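Long-range contacts in SusD superfamily protein (Bacteroides fragilis NCTC 9343, PDB 3NQP), which probably binds glycans at the outer membrane for uptake, in the manner of SusD-like proteins: residues Thr45-Thr56 against Asn67-Phe75; Asp130-Val138 against His490-Lys498. All blocks are in the same frame, centred on the assembly; numbering follows the deposited sequence.

Contact 1. Residues Thr45-Thr56 against Asn67-Phe75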
loop_
_atom_site.group_PDB
_atom_site.type_symbol
_atom_site.label_atom_id
_atom_site.label_comp_id
_atom_site.label_asym_id
_atom_site.label_seq_id
_atom_site.Cartn_x
_atom_site.Cartn_y
_atom_site.Cartn_z
ATOM N N THR A 45 4.814 -1.073 6.788
ATOM C CA THR A 45 6.090 -1.814 6.886
ATOM C C THR A 45 6.607 -2.293 5.531
ATOM O O THR A 45 7.751 -2.012 5.184
ATOM C CB THR A 45 6.020 -2.968 7.914
ATOM O OG1 THR A 45 5.351 -2.457 9.072
ATOM C CG2 THR A 45 7.436 -3.500 8.272
ATOM N N PHE A 46 5.741 -2.942 4.770
ATOM C CA PHE A 46 6.095 -3.532 3.479
ATOM C C PHE A 46 6.036 -2.481 2.327
ATOM O O PHE A 46 6.945 -2.384 1.524
ATOM C CB PHE A 46 5.133 -4.648 3.144
ATOM C CG PHE A 46 5.246 -5.885 3.991
ATOM C CD1 PHE A 46 6.385 -6.190 4.742
ATOM C CD2 PHE A 46 4.240 -6.827 3.937
ATOM C CE1 PHE A 46 6.462 -7.399 5.466
ATOM C CE2 PHE A 46 4.332 -8.057 4.652
ATOM C CZ PHE A 46 5.432 -8.314 5.437
ATOM N N GLY A 47 4.983 -1.671 2.289
ATOM C CA GLY A 47 4.724 -0.805 1.146
ATOM C C GLY A 47 5.468 0.513 1.156
ATOM O O GLY A 47 5.798 1.022 0.085
ATOM N N GLU A 48 5.682 1.103 2.339
ATOM C CA GLU A 48 6.216 2.499 2.412
ATOM C C GLU A 48 7.664 2.598 2.864
ATOM O O GLU A 48 8.442 3.348 2.289
ATOM C CB GLU A 48 5.443 3.349 3.442
ATOM C CG GLU A 48 4.100 3.741 3.098
ATOM C CD GLU A 48 3.985 4.872 2.113
ATOM O OE1 GLU A 48 4.848 5.775 2.022
ATOM O OE2 GLU A 48 2.941 4.871 1.471
ATOM N N LEU A 49 8.014 1.889 3.945
ATOM C CA LEU A 49 9.237 2.268 4.676
ATOM C C LEU A 49 10.546 2.199 3.907
ATOM O O LEU A 49 11.438 2.994 4.161
ATOM C CB LEU A 49 9.377 1.506 5.986
ATOM C CG LEU A 49 8.376 1.778 7.124
ATOM C CD1 LEU A 49 8.773 0.904 8.328
ATOM C CD2 LEU A 49 8.214 3.286 7.519
ATOM N N ARG A 50 10.703 1.215 3.034
ATOM C CA ARG A 50 11.942 1.084 2.247
ATOM C C ARG A 50 11.975 2.021 1.034
ATOM O O ARG A 50 12.915 1.971 0.239
ATOM C CB ARG A 50 12.116 -0.366 1.787
ATOM C CG ARG A 50 12.401 -1.319 2.917
ATOM C CD ARG A 50 12.766 -2.719 2.365
ATOM N NE ARG A 50 14.106 -2.676 1.771
ATOM C CZ ARG A 50 14.803 -3.694 1.288
ATOM N NH1 ARG A 50 14.313 -4.921 1.245
ATOM N NH2 ARG A 50 16.024 -3.461 0.822
ATOM N N GLY A 51 10.936 2.844 0.893
ATOM C CA GLY A 51 10.781 3.738 -0.263
ATOM C C GLY A 51 11.724 4.929 -0.423
ATOM O O GLY A 51 11.578 5.643 -1.375
ATOM N N GLY A 52 12.677 5.160 0.485
ATOM C CA GLY A 52 13.723 6.159 0.238
ATOM C C GLY A 52 13.299 7.574 0.574
ATOM O O GLY A 52 13.959 8.537 0.190
ATOM N N ARG A 53 12.194 7.730 1.274
ATOM C CA ARG A 53 11.740 9.083 1.601
ATOM C C ARG A 53 11.379 9.354 3.044
ATOM O O ARG A 53 10.754 10.404 3.355
ATOM C CB ARG A 53 10.594 9.505 0.682
ATOM C CG ARG A 53 9.464 8.561 0.590
ATOM C CD ARG A 53 8.416 9.131 -0.436
ATOM N NE ARG A 53 7.235 8.309 -0.369
ATOM C CZ ARG A 53 6.091 8.514 -1.012
ATOM N NH1 ARG A 53 5.932 9.555 -1.816
ATOM N NH2 ARG A 53 5.090 7.628 -0.850
ATOM N N PHE A 54 11.819 8.472 3.943
ATOM C CA PHE A 54 11.627 8.653 5.368
ATOM C C PHE A 54 12.928 9.182 5.995
ATOM O O PHE A 54 13.997 8.940 5.484
ATOM C CB PHE A 54 11.219 7.331 5.996
ATOM C CG PHE A 54 9.756 7.024 5.846
ATOM C CD1 PHE A 54 8.836 7.533 6.720
ATOM C CD2 PHE A 54 9.305 6.304 4.795
ATOM C CE1 PHE A 54 7.491 7.285 6.573
ATOM C CE2 PHE A 54 7.962 6.048 4.634
ATOM C CZ PHE A 54 7.052 6.553 5.519
ATOM N N ILE A 55 12.823 9.986 7.042
ATOM C CA ILE A 55 14.015 10.384 7.758
ATOM C C ILE A 55 14.335 9.310 8.822
ATOM O O ILE A 55 13.473 8.486 9.175
ATOM C CB ILE A 55 13.863 11.769 8.385
ATOM C CG1 ILE A 55 12.819 11.766 9.489
ATOM C CG2 ILE A 55 13.501 12.842 7.336
ATOM C CD1 ILE A 55 13.402 12.007 10.830
ATOM N N THR A 56 15.558 9.361 9.347
ATOM C CA THR A 56 15.940 8.556 10.506
ATOM C C THR A 56 16.590 9.464 11.543
ATOM O O THR A 56 16.794 10.648 11.291
ATOM C CB THR A 56 16.920 7.397 10.124
ATOM O OG1 THR A 56 18.101 7.957 9.572
ATOM C CG2 THR A 56 16.285 6.495 9.105
ATOM N N ASN A 67 11.661 1.722 13.317
ATOM C CA ASN A 67 12.024 0.955 12.145
ATOM C C ASN A 67 13.188 1.566 11.358
ATOM O O ASN A 67 13.255 1.448 10.118
ATOM C CB ASN A 67 10.787 0.762 11.242
ATOM C CG ASN A 67 9.670 -0.025 11.930
ATOM O OD1 ASN A 67 8.534 0.444 12.027
ATOM N ND2 ASN A 67 10.020 -1.203 12.485
ATOM N N GLY A 68 14.110 2.229 12.044
ATOM C CA GLY A 68 15.191 2.940 11.297
ATOM C C GLY A 68 16.006 1.991 10.419
ATOM O O GLY A 68 16.439 2.352 9.319
ATOM N N ASP A 69 16.238 0.769 10.882
ATOM C CA ASP A 69 16.966 -0.202 10.048
ATOM C C ASP A 69 16.263 -0.529 8.712
ATOM O O ASP A 69 16.941 -0.688 7.672
ATOM C CB ASP A 69 17.236 -1.496 10.795
ATOM C CG ASP A 69 18.306 -1.342 11.882
ATOM O OD1 ASP A 69 19.354 -0.686 11.665
ATOM O OD2 ASP A 69 18.078 -1.920 12.958
ATOM N N ILE A 70 14.946 -0.683 8.731
ATOM C CA ILE A 70 14.191 -0.908 7.459
ATOM C C ILE A 70 14.410 0.282 6.514
ATOM O O ILE A 70 14.742 0.123 5.330
ATOM C CB ILE A 70 12.652 -1.152 7.671
ATOM C CG1 ILE A 70 12.392 -2.419 8.491
ATOM C CG2 ILE A 70 11.892 -1.297 6.300
ATOM C CD1 ILE A 70 10.953 -2.664 8.831
ATOM N N ILE A 71 14.245 1.478 7.063
ATOM C CA ILE A 71 14.340 2.709 6.321
ATOM C C ILE A 71 15.721 2.850 5.697
ATOM O O ILE A 71 15.817 3.259 4.555
ATOM C CB ILE A 71 14.013 3.919 7.217
ATOM C CG1 ILE A 71 12.525 3.907 7.586
ATOM C CG2 ILE A 71 14.446 5.202 6.489
ATOM C CD1 ILE A 71 12.114 4.693 8.829
ATOM N N LEU A 72 16.775 2.462 6.437
ATOM C CA LEU A 72 18.162 2.547 5.999
ATOM C C LEU A 72 18.575 1.375 5.109
ATOM O O LEU A 72 19.708 1.298 4.668
ATOM C CB LEU A 72 19.117 2.662 7.213
ATOM C CG LEU A 72 19.002 3.982 8.013
ATOM C CD1 LEU A 72 19.693 3.930 9.390
ATOM C CD2 LEU A 72 19.512 5.172 7.162
ATOM N N GLN A 73 17.668 0.456 4.834
ATOM C CA GLN A 73 18.025 -0.717 4.057
ATOM C C GLN A 73 19.067 -1.624 4.763
ATOM O O GLN A 73 19.774 -2.369 4.092
ATOM C CB GLN A 73 18.536 -0.344 2.643
ATOM C CG GLN A 73 17.788 0.855 1.962
ATOM C CD GLN A 73 16.369 0.545 1.559
ATOM O OE1 GLN A 73 16.026 -0.618 1.398
ATOM N NE2 GLN A 73 15.534 1.592 1.371
ATOM N N ASN A 74 19.128 -1.562 6.101
ATOM C CA ASN A 74 20.055 -2.343 6.895
ATOM C C ASN A 74 19.370 -3.674 7.132
ATOM O O ASN A 74 18.515 -3.776 8.028
ATOM C CB ASN A 74 20.316 -1.748 8.289
ATOM C CG ASN A 74 21.085 -0.449 8.273
ATOM O OD1 ASN A 74 21.713 -0.068 7.267
ATOM N ND2 ASN A 74 21.060 0.243 9.429
ATOM N N PHE A 75 19.721 -4.662 6.309
ATOM C CA PHE A 75 19.086 -5.961 6.347
ATOM C C PHE A 75 20.125 -7.061 6.371
ATOM O O PHE A 75 21.032 -7.061 5.543
ATOM C CB PHE A 75 18.222 -6.162 5.117
ATOM C CG PHE A 75 16.837 -5.553 5.235
ATOM C CD1 PHE A 75 15.837 -6.210 5.952
ATOM C CD2 PHE A 75 16.533 -4.358 4.638
ATOM C CE1 PHE A 75 14.580 -5.689 6.056
ATOM C CE2 PHE A 75 15.254 -3.807 4.769
ATOM C CZ PHE A 75 14.288 -4.477 5.463
HETATM O O HOH W 1 6.161 -0.704 11.153
HETATM O O HOH W 2 13.914 4.018 2.882
#

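Contact 2. Residues Asp130-Val138 against His490-Lys498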
loop_
_atom_site.group_PDB
_atom_site.type_symbol
_atom_site.label_atom_id
_atom_site.label_comp_id
_atom_site.label_asym_id
_atom_site.label_seq_id
_atom_site.Cartn_x
_atom_site.Cartn_y
_atom_site.Cartn_z
ATOM N N ASP A 130 2.078 -10.673 -0.964
ATOM C CA ASP A 130 2.985 -9.947 -0.049
ATOM C C ASP A 130 4.213 -10.837 0.266
ATOM O O ASP A 130 5.371 -10.366 0.174
ATOM C CB ASP A 130 2.289 -9.509 1.223
ATOM C CG ASP A 130 1.597 -8.115 1.100
ATOM O OD1 ASP A 130 1.550 -7.540 -0.008
ATOM O OD2 ASP A 130 1.091 -7.636 2.124
ATOM N N LEU A 131 3.982 -12.099 0.634
ATOM C CA LEU A 131 5.101 -12.983 0.980
ATOM C C LEU A 131 6.048 -13.142 -0.215
ATOM O O LEU A 131 7.270 -13.111 -0.059
ATOM C CB LEU A 131 4.610 -14.345 1.497
ATOM C CG LEU A 131 3.946 -14.304 2.895
ATOM C CD1 LEU A 131 3.375 -15.638 3.197
ATOM C CD2 LEU A 131 4.880 -13.888 4.027
ATOM N N TYR A 132 5.501 -13.262 -1.425
ATOM C CA TYR A 132 6.359 -13.384 -2.641
ATOM C C TYR A 132 7.177 -12.129 -2.907
ATOM O O TYR A 132 8.348 -12.203 -3.242
ATOM C CB TYR A 132 5.483 -13.713 -3.856
ATOM C CG TYR A 132 6.111 -13.718 -5.211
ATOM C CD1 TYR A 132 6.299 -12.543 -5.907
ATOM C CD2 TYR A 132 6.544 -14.924 -5.806
ATOM C CE1 TYR A 132 6.852 -12.527 -7.158
ATOM C CE2 TYR A 132 7.087 -14.938 -7.095
ATOM C CZ TYR A 132 7.233 -13.730 -7.774
ATOM O OH TYR A 132 7.758 -13.681 -9.045
ATOM N N ARG A 133 6.563 -10.952 -2.772
ATOM C CA ARG A 133 7.293 -9.714 -3.013
ATOM C C ARG A 133 8.345 -9.394 -1.952
ATOM O O ARG A 133 9.358 -8.748 -2.231
ATOM C CB ARG A 133 6.316 -8.555 -3.157
ATOM C CG ARG A 133 5.459 -8.701 -4.419
ATOM C CD ARG A 133 4.578 -7.472 -4.639
ATOM N NE ARG A 133 3.548 -7.392 -3.635
ATOM C CZ ARG A 133 2.635 -6.442 -3.580
ATOM N NH1 ARG A 133 2.590 -5.488 -4.512
ATOM N NH2 ARG A 133 1.737 -6.474 -2.624
ATOM N N ILE A 134 8.091 -9.825 -0.728
ATOM C CA ILE A 134 9.009 -9.578 0.375
ATOM C C ILE A 134 10.109 -10.637 0.412
ATOM O O ILE A 134 11.245 -10.297 0.533
ATOM C CB ILE A 134 8.255 -9.568 1.723
ATOM C CG1 ILE A 134 7.305 -8.380 1.785
ATOM C CG2 ILE A 134 9.225 -9.605 2.977
ATOM C CD1 ILE A 134 8.002 -7.027 1.911
ATOM N N TYR A 135 9.744 -11.910 0.290
ATOM C CA TYR A 135 10.689 -13.022 0.519
ATOM C C TYR A 135 11.029 -13.835 -0.725
ATOM O O TYR A 135 12.013 -14.574 -0.688
ATOM C CB TYR A 135 10.105 -13.999 1.549
ATOM C CG TYR A 135 9.916 -13.395 2.910
ATOM C CD1 TYR A 135 10.997 -13.120 3.715
ATOM C CD2 TYR A 135 8.645 -13.069 3.381
ATOM C CE1 TYR A 135 10.834 -12.524 4.953
ATOM C CE2 TYR A 135 8.470 -12.485 4.619
ATOM C CZ TYR A 135 9.559 -12.223 5.411
ATOM O OH TYR A 135 9.400 -11.644 6.650
ATOM N N GLY A 136 10.215 -13.748 -1.787
ATOM C CA GLY A 136 10.368 -14.642 -2.930
ATOM C C GLY A 136 9.761 -16.005 -2.621
ATOM O O GLY A 136 8.545 -16.148 -2.459
ATOM N N GLY A 137 10.609 -17.011 -2.486
ATOM C CA GLY A 137 10.154 -18.293 -2.023
ATOM C C GLY A 137 9.852 -18.324 -0.527
ATOM O O GLY A 137 10.592 -17.754 0.271
ATOM N N VAL A 138 8.741 -18.968 -0.181
ATOM C CA VAL A 138 8.290 -19.163 1.203
ATOM C C VAL A 138 7.620 -20.536 1.298
ATOM O O VAL A 138 7.249 -21.119 0.266
ATOM C CB VAL A 138 7.238 -18.110 1.644
ATOM C CG1 VAL A 138 7.847 -16.670 1.683
ATOM C CG2 VAL A 138 5.963 -18.223 0.783
ATOM N N HIS A 490 20.883 -8.531 -3.482
ATOM C CA HIS A 490 20.208 -9.494 -2.587
ATOM C C HIS A 490 19.186 -8.802 -1.680
ATOM O O HIS A 490 18.247 -9.436 -1.222
ATOM C CB HIS A 490 21.226 -10.281 -1.760
ATOM C CG HIS A 490 21.950 -9.455 -0.738
ATOM N ND1 HIS A 490 22.964 -8.593 -1.066
ATOM C CD2 HIS A 490 21.792 -9.351 0.609
ATOM C CE1 HIS A 490 23.422 -8.007 0.032
ATOM N NE2 HIS A 490 22.724 -8.446 1.066
ATOM N N LYS A 491 19.326 -7.489 -1.468
ATOM C CA LYS A 491 18.406 -6.761 -0.589
ATOM C C LYS A 491 17.069 -6.388 -1.256
ATOM O O LYS A 491 16.231 -5.728 -0.608
ATOM C CB LYS A 491 19.042 -5.477 -0.047
ATOM C CG LYS A 491 20.244 -5.671 0.920
ATOM C CD LYS A 491 20.682 -4.335 1.494
ATOM C CE LYS A 491 21.892 -4.434 2.428
ATOM N NZ LYS A 491 22.243 -3.023 2.907
ATOM N N LEU A 492 16.851 -6.795 -2.514
ATOM C CA LEU A 492 15.516 -6.698 -3.101
ATOM C C LEU A 492 14.512 -7.525 -2.275
ATOM O O LEU A 492 13.339 -7.135 -2.163
ATOM C CB LEU A 492 15.508 -7.166 -4.560
ATOM C CG LEU A 492 16.321 -6.407 -5.620
ATOM C CD1 LEU A 492 16.265 -7.180 -6.958
ATOM C CD2 LEU A 492 15.824 -4.955 -5.760
ATOM N N LEU A 493 14.988 -8.674 -1.739
ATOM C CA LEU A 493 14.237 -9.558 -0.871
ATOM C C LEU A 493 14.694 -9.401 0.571
ATOM O O LEU A 493 15.756 -8.874 0.836
ATOM C CB LEU A 493 14.304 -11.027 -1.327
ATOM C CG LEU A 493 13.925 -11.275 -2.797
ATOM C CD1 LEU A 493 14.121 -12.757 -3.191
ATOM C CD2 LEU A 493 12.509 -10.792 -3.124
ATOM N N TRP A 494 13.827 -9.784 1.496
ATOM C CA TRP A 494 14.084 -9.650 2.912
ATOM C C TRP A 494 14.629 -10.948 3.535
ATOM O O TRP A 494 14.279 -12.077 3.103
ATOM C CB TRP A 494 12.805 -9.224 3.626
ATOM C CG TRP A 494 12.206 -7.901 3.228
ATOM C CD1 TRP A 494 12.080 -7.396 1.973
ATOM C CD2 TRP A 494 11.578 -6.968 4.111
ATOM N NE1 TRP A 494 11.415 -6.172 2.020
ATOM C CE2 TRP A 494 11.092 -5.906 3.326
ATOM C CE3 TRP A 494 11.361 -6.935 5.504
ATOM C CZ2 TRP A 494 10.405 -4.814 3.882
ATOM C CZ3 TRP A 494 10.705 -5.844 6.055
ATOM C CH2 TRP A 494 10.223 -4.806 5.252
ATOM N N PRO A 495 15.550 -10.809 4.494
ATOM C CA PRO A 495 16.084 -12.025 5.100
ATOM C C PRO A 495 15.180 -12.544 6.212
ATOM O O PRO A 495 14.255 -11.859 6.633
ATOM C CB PRO A 495 17.392 -11.545 5.696
ATOM C CG PRO A 495 17.078 -10.107 6.145
ATOM C CD PRO A 495 16.038 -9.599 5.187
ATOM N N ILE A 496 15.417 -13.774 6.645
ATOM C CA ILE A 496 14.766 -14.282 7.837
ATOM C C ILE A 496 15.785 -14.398 8.999
ATOM O O ILE A 496 17.014 -14.478 8.774
ATOM C CB ILE A 496 14.005 -15.564 7.530
ATOM C CG1 ILE A 496 14.944 -16.664 7.088
ATOM C CG2 ILE A 496 12.909 -15.319 6.407
ATOM C CD1 ILE A 496 14.237 -18.015 7.026
ATOM N N GLU A 497 15.250 -14.414 10.214
ATOM C CA GLU A 497 16.021 -14.361 11.470
ATOM C C GLU A 497 16.877 -15.612 11.665
ATOM O O GLU A 497 16.393 -16.729 11.476
ATOM C CB GLU A 497 15.123 -14.360 12.746
ATOM C CG GLU A 497 14.000 -13.452 12.869
ATOM C CD GLU A 497 12.766 -13.999 12.224
ATOM O OE1 GLU A 497 12.730 -13.895 10.995
ATOM O OE2 GLU A 497 11.862 -14.528 12.903
ATOM N N LYS A 498 18.097 -15.389 12.145
ATOM C CA LYS A 498 19.020 -16.432 12.564
ATOM C C LYS A 498 18.346 -17.388 13.538
ATOM O O LYS A 498 18.534 -18.575 13.439
ATOM C CB LYS A 498 20.250 -15.800 13.262
ATOM C CG LYS A 498 21.407 -16.770 13.577
ATOM C CD LYS A 498 22.518 -16.089 14.422
ATOM C CE LYS A 498 23.773 -17.003 14.630
ATOM N NZ LYS A 498 24.643 -17.128 13.385
HETATM O O HOH W 3 10.869 -6.717 -1.106
HETATM O O HOH W 4 11.904 -11.033 7.778
#

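Contact 1. Residues Thr45-Thr56 against Asn67-Phe75
Two bends bring the NE/NH2 edge of Arg50 to the amide oxygen of Gln73: the arginine chain folds at chi3 (73°), the glutamine chain at chi2 (-70°). In this member of the SusD family Gln73, with positive phi, ends helix 68-71 in a Schellman motif, while Glu48-Gly51 forms a type I beta turn in segment 45-56.

The grip is side-on and made to a single atom. Arg50 NE lies 2.8 Å from Gln73 OE1 and Arg50 NH2 2.9 Å from the same Gln73 OE1, with the oxygen in the guanidinium plane. Gln73 NE2 in turn donates to the backbone oxygen of Arg50, so both ends of the amide are bonded and its rotation is fixed. Phe75 lies over one guanidinium face, where its CE2 comes within 3.4 Å of Arg50 NE, the two planes 39° apart. Arg50 NH2 has a further acceptor in the carbonyl oxygen of Lys491.

Next to the polar pair the packing is aliphatic. Ile70 CG2 sits 3.4 Å from Arg50 CG and also touches Leu49 CB, whereas its CD1 reaches Thr45 CG2. Leu49 CD1 lies against CB of Asn67. Ile71 runs between Leu49 and Phe54: its CG2 branch makes a tight methyl pair with Thr56 CG2 at 3.4 Å, while CG1 and CD1 lie near Leu49 O and Phe54 CB.

Water completes the join. One molecule links Thr45 OG1 with Asn67 OD1, an oxygen that is also hydrogen-bonded to Tyr317 OH. Another accepts from Gly52 N and donates to Leu49 O and, at 2.6 Å, to Ile71 O.

Contact 2. Residues Asp130-Val138 against His490-Lys498
Ile134 and Trp494 carry this contact between the last turn of a long helix and an extended loop, a case of distant parts of the chain meeting through one backbone bond and the side chains beside it. Trp494 can be followed outward. Its N donates to Ile134 O at 2.8 Å, an almost straight bond to a carbonyl in the final turn of helix 110-135. The CB lies beside that same oxygen and near CG2 of Ile134. From there CG is anti to its own carbonyl carbon (chi1 -61°), which sets the indole across the isoleucine. Trp494 CD1 stays 3.3 Å from Ile134 O. Ile134 CG2 stands over the five-membered ring in a CH-pi contact, 3.4 Å from Trp494 CG, and on its other side lies 3.4 Å above the centre of the Tyr135 ring, so this methyl sits between two rings. Ile134 CD1 takes over farther out, 3.5 Å from Trp494 NE1, continuing past CE2 to CZ2. Phe75 and Arg50 also border the indole.

Leu493 flanks the bond: its CA makes a CA-H...O contact with Ile134 O, CD1 touches Tyr135 O, and CD2 lies near Arg133 O. The Tyr135 ring reaches Ile496 CG2, 3.8 Å from its CE1, with Pro495 O at the ring edge. One water donates to Arg133 O and Leu492 O; a second lies 2.8 Å from Tyr135 OH and within 2.7 Å of Pro495 O.

Around this junction, Trp454 of helix 452-458 and Phe46 of helix 39-48 touch Ile134, Arg457 of helix 452-458 touches Leu493, and Tyr132 packs against helix 163-181, so the end of helix 110-135 is held among three other helices and the loop leading to helix 498-503.

Contacts 1 and 2 lie side by side, their centres about 15 Å apart, and the loop of contact 2 that holds Lys491 and Trp494 also touches contact 1. Contact 1 pairs neighbouring parts of the chain, 11 residues apart at their closest ends, whereas contact 2 spans 352. Two probable hydrogen bonds tie them together: Arg50 NH2 to Lys491 O at 2.7 Å and Lys491 NZ to Gln73 O at 2.8 Å. Packing adds to this, with Phe46 CD1 3.4 Å from Ile134 CD1. A bound 1,2-ethanediol, probably from the crystallisation liquor, lies about 4 Å from the side chain of Ile55 in contact 1; whether it marks a sugar pocket is unknown.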